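Local coordinates for protein EF0056 (Enterococcus faecalis, PDB 6ORI) that is a surface protein of undetermined function, probably linked to biofilm formation, whose N-terminal region contains immunoglobulin-like beta-sheet domains and binds calcium, at residues A[280-285]-A[340-345]. Numbering follows the deposited sequence.
Sequences IQMHMV and IVVRYV
H283 and V345 meet on one face of the antiparallel pair formed by 280-284 and 340-345: V345 CG2 lies 3.7 Å from the centroid of the H283 ring and 16° off its normal, a CH-pi contact. The V345 methyl is placed there by its first torsion (chi1 -180°), which sets CG1 anti to the backbone N and CG2 anti to the carbonyl carbon. H283 NE2 donates a nearly straight bond of 2.9 Å to Q281 OE1, which also accepts from S233 N. A water bridges H283 ND1 and R343 NH1, in plane with both flat groups. V285 CG2 lies over one face of the R343 guanidinium, toward its rim, 3.7 Å from NH1, while R343 NE forms a salt bridge with D243.

On the opposite face, where M282, V342 and Y344 project, packing is apolar: M282 CE touches V342 CG1 at 3.8 Å, and strand 264-269 packs against M282 and Y344 through A265.

The backbone is tight at Q281–V345 and H283–R343, where H283 N reaches R343 O at 2.8 Å and 174°. It opens toward V285: the return bond from R343 N to H283 O is weak, at 3.3 Å, and two waters then link V285 to V341 in place of direct bonds. Between the middle strand of a five-stranded antiparallel sheet and its neighbour, the chemistry implies a buried polar network in which D243 probably balances the arginine's charge, while Q281 at NE2 and the water at ND1 probably hold the imidazole's rotation.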
ATOM      1  N   ILE A 280       0.500   8.039 -19.668  1.00  6.55           N
ATOM      2  CA  ILE A 280       0.802   7.180 -18.532  1.00  5.45           C
ATOM      3  C   ILE A 280       2.302   6.991 -18.539  1.00  5.28           C
ATOM      4  O   ILE A 280       2.854   6.426 -19.490  1.00  6.83           O
ATOM      5  CB  ILE A 280       0.095   5.820 -18.610  1.00  6.55           C
ATOM      6  CG1 ILE A 280      -1.404   6.040 -18.761  1.00  8.68           C
ATOM      7  CG2 ILE A 280       0.411   4.988 -17.370  1.00  8.61           C
ATOM      8  CD1 ILE A 280      -2.166   4.815 -19.151  1.00 11.11           C
ATOM      9  N   GLN A 281       2.973   7.489 -17.509  1.00  4.92           N
ATOM     10  CA  GLN A 281       4.426   7.379 -17.392  1.00  4.66           C
ATOM     11  C   GLN A 281       4.812   6.339 -16.374  1.00  5.30           C
ATOM     12  O   GLN A 281       4.181   6.230 -15.325  1.00  5.47           O
ATOM     13  CB  GLN A 281       5.079   8.702 -16.962  1.00  5.79           C
ATOM     14  CG  GLN A 281       4.628   9.907 -17.769  1.00  7.43           C
ATOM     15  CD  GLN A 281       5.427  11.162 -17.476  1.00  8.96           C
ATOM     16  OE1 GLN A 281       6.145  11.283 -16.483  1.00  7.44           O
ATOM     17  NE2 GLN A 281       5.308  12.127 -18.377  1.00  9.73           N
ATOM     18  N   MET A 282       5.872   5.599 -16.658  1.00  3.92           N
ATOM     19  CA  MET A 282       6.480   4.698 -15.688  1.00  4.50           C
ATOM     20  C   MET A 282       7.711   5.384 -15.155  1.00  4.28           C
ATOM     21  O   MET A 282       8.553   5.889 -15.944  1.00  3.65           O
ATOM     22  CB  MET A 282       6.885   3.392 -16.362  1.00  4.53           C
ATOM     23  CG  MET A 282       7.238   2.301 -15.389  1.00  6.15           C
ATOM     24  SD  MET A 282       7.653   0.821 -16.311  1.00  6.45           S
ATOM     25  CE  MET A 282       7.836  -0.332 -14.960  1.00  6.52           C
ATOM     26  N   HIS A 283       7.826   5.461 -13.833  1.00  3.92           N
ATOM     27  CA  HIS A 283       9.021   6.011 -13.206  1.00  3.52           C
ATOM     28  C   HIS A 283       9.751   4.954 -12.416  1.00  3.21           C
ATOM     29  O   HIS A 283       9.120   4.111 -11.765  1.00  4.47           O
ATOM     30  CB  HIS A 283       8.671   7.153 -12.248  1.00  4.88           C
ATOM     31  CG  HIS A 283       8.129   8.384 -12.913  1.00  5.07           C
ATOM     32  ND1 HIS A 283       7.991   9.588 -12.252  1.00  5.21           N
ATOM     33  CD2 HIS A 283       7.704   8.601 -14.177  1.00  5.03           C
ATOM     34  CE1 HIS A 283       7.489  10.487 -13.081  1.00  4.28           C
ATOM     35  NE2 HIS A 283       7.317   9.919 -14.262  1.00  5.23           N
ATOM     36  N   MET A 284      11.066   5.046 -12.433  1.00  4.73           N
ATOM     37  CA  MET A 284      11.929   4.265 -11.578  1.00  5.78           C
ATOM     38  C   MET A 284      12.147   5.039 -10.295  1.00  6.92           C
ATOM     39  O   MET A 284      12.444   6.238 -10.337  1.00  6.27           O
ATOM     40  CB  MET A 284      13.258   4.023 -12.279  1.00  6.44           C
ATOM     41  CG  MET A 284      14.221   3.210 -11.441  1.00  7.14           C
ATOM     42  SD  MET A 284      15.819   2.913 -12.210  1.00  9.38           S
ATOM     43  CE  MET A 284      15.389   1.636 -13.378  1.00 10.13           C
ATOM     44  N   VAL A 285      12.007   4.341  -9.168  1.00  5.77           N
ATOM     45  CA  VAL A 285      12.135   4.915  -7.831  1.00  6.57           C
ATOM     46  C   VAL A 285      13.092   4.034  -7.026  1.00  9.01           C
ATOM     47  O   VAL A 285      13.188   2.846  -7.253  1.00  9.99           O
ATOM     48  CB  VAL A 285      10.743   4.950  -7.152  1.00  7.88           C
ATOM     49  CG1 VAL A 285      10.826   5.544  -5.750  1.00 11.92           C
ATOM     50  CG2 VAL A 285       9.734   5.745  -7.994  1.00 10.10           C
ATOM     51  N   ILE A 340      11.006  -2.525  -3.186  1.00  4.43           N
ATOM     52  CA  ILE A 340      10.949  -1.989  -4.536  1.00  4.61           C
ATOM     53  C   ILE A 340       9.708  -1.130  -4.675  1.00  4.34           C
ATOM     54  O   ILE A 340       8.640  -1.497  -4.194  1.00  4.99           O
ATOM     55  CB  ILE A 340      10.866  -3.146  -5.537  1.00  5.66           C
ATOM     56  CG1 ILE A 340      12.134  -4.006  -5.452  1.00  5.78           C
ATOM     57  CG2 ILE A 340      10.575  -2.630  -6.944  1.00  5.51           C
ATOM     58  CD1 ILE A 340      12.030  -5.348  -6.115  1.00  8.14           C
ATOM     59  N   VAL A 341       9.829   0.002  -5.347  1.00  4.05           N
ATOM     60  CA  VAL A 341       8.688   0.843  -5.689  1.00  4.97           C
ATOM     61  C   VAL A 341       8.688   1.055  -7.193  1.00  4.51           C
ATOM     62  O   VAL A 341       9.699   1.513  -7.742  1.00  5.62           O
ATOM     63  CB  VAL A 341       8.720   2.200  -4.959  1.00  7.06           C
ATOM     64  CG1 VAL A 341       7.580   3.087  -5.405  1.00  7.43           C
ATOM     65  CG2 VAL A 341       8.641   2.000  -3.463  1.00  8.12           C
ATOM     66  N   VAL A 342       7.576   0.697  -7.825  1.00  4.60           N
ATOM     67  CA  VAL A 342       7.311   0.937  -9.248  1.00  4.29           C
ATOM     68  C   VAL A 342       6.245   2.002  -9.262  1.00  5.13           C
ATOM     69  O   VAL A 342       5.206   1.836  -8.642  1.00  6.12           O
ATOM     70  CB  VAL A 342       6.807  -0.352  -9.931  1.00  4.79           C
ATOM     71  CG1 VAL A 342       6.504  -0.109 -11.406  1.00  6.77           C
ATOM     72  CG2 VAL A 342       7.845  -1.476  -9.771  1.00  7.27           C
ATOM     73  N   ARG A 343       6.496   3.100  -9.960  1.00  4.54           N
ATOM     74  CA  ARG A 343       5.579   4.232  -9.945  1.00  4.34           C
ATOM     75  C   ARG A 343       4.924   4.421 -11.309  1.00  3.39           C
ATOM     76  O   ARG A 343       5.615   4.462 -12.348  1.00  4.46           O
ATOM     77  CB  ARG A 343       6.329   5.495  -9.503  1.00  5.75           C
ATOM     78  CG  ARG A 343       5.502   6.756  -9.663  1.00  5.28           C
ATOM     79  CD  ARG A 343       6.156   7.901  -8.935  1.00  6.22           C
ATOM     80  NE  ARG A 343       6.170   7.641  -7.499  1.00  6.76           N
ATOM     81  CZ  ARG A 343       7.044   8.132  -6.627  1.00  7.25           C
ATOM     82  NH1 ARG A 343       8.018   8.926  -7.021  1.00  8.18           N
ATOM     83  NH2 ARG A 343       6.956   7.792  -5.344  1.00  9.95           N
ATOM     84  N   TYR A 344       3.601   4.579 -11.309  1.00  3.51           N
ATOM     85  CA  TYR A 344       2.839   4.897 -12.501  1.00  3.76           C
ATOM     86  C   TYR A 344       2.185   6.252 -12.336  1.00  3.66           C
ATOM     87  O   TYR A 344       1.567   6.556 -11.288  1.00  6.79           O
ATOM     88  CB  TYR A 344       1.783   3.820 -12.755  1.00  6.11           C
ATOM     89  CG  TYR A 344       2.367   2.441 -12.880  1.00  5.11           C
ATOM     90  CD1 TYR A 344       3.119   2.091 -13.994  1.00  7.01           C
ATOM     91  CD2 TYR A 344       2.148   1.475 -11.914  1.00  6.08           C
ATOM     92  CE1 TYR A 344       3.658   0.870 -14.132  1.00  7.48           C
ATOM     93  CE2 TYR A 344       2.698   0.211 -12.044  1.00  6.05           C
ATOM     94  CZ  TYR A 344       3.431  -0.087 -13.165  1.00  4.20           C
ATOM     95  OH  TYR A 344       4.004  -1.304 -13.382  1.00  6.67           O
ATOM     96  N   VAL A 345       2.341   7.101 -13.340  1.00  3.96           N
ATOM     97  CA  VAL A 345       1.791   8.447 -13.333  1.00  4.01           C
ATOM     98  C   VAL A 345       0.656   8.518 -14.360  1.00  3.69           C
ATOM     99  O   VAL A 345       0.909   8.438 -15.566  1.00  4.88           O
ATOM    100  CB  VAL A 345       2.879   9.466 -13.668  1.00  4.67           C
ATOM    101  CG1 VAL A 345       2.312  10.859 -13.652  1.00  6.81           C
ATOM    102  CG2 VAL A 345       4.065   9.354 -12.715  1.00  6.34           C
TER
HETATM  103  O   HOH W   1       8.715  10.025  -9.543  1.00  7.41           O
HETATM  104  O   HOH W   2      11.594   1.264  -9.710  1.00  5.39           O
HETATM  105  O   HOH W   3      12.608   0.371  -6.419  1.00  8.00           O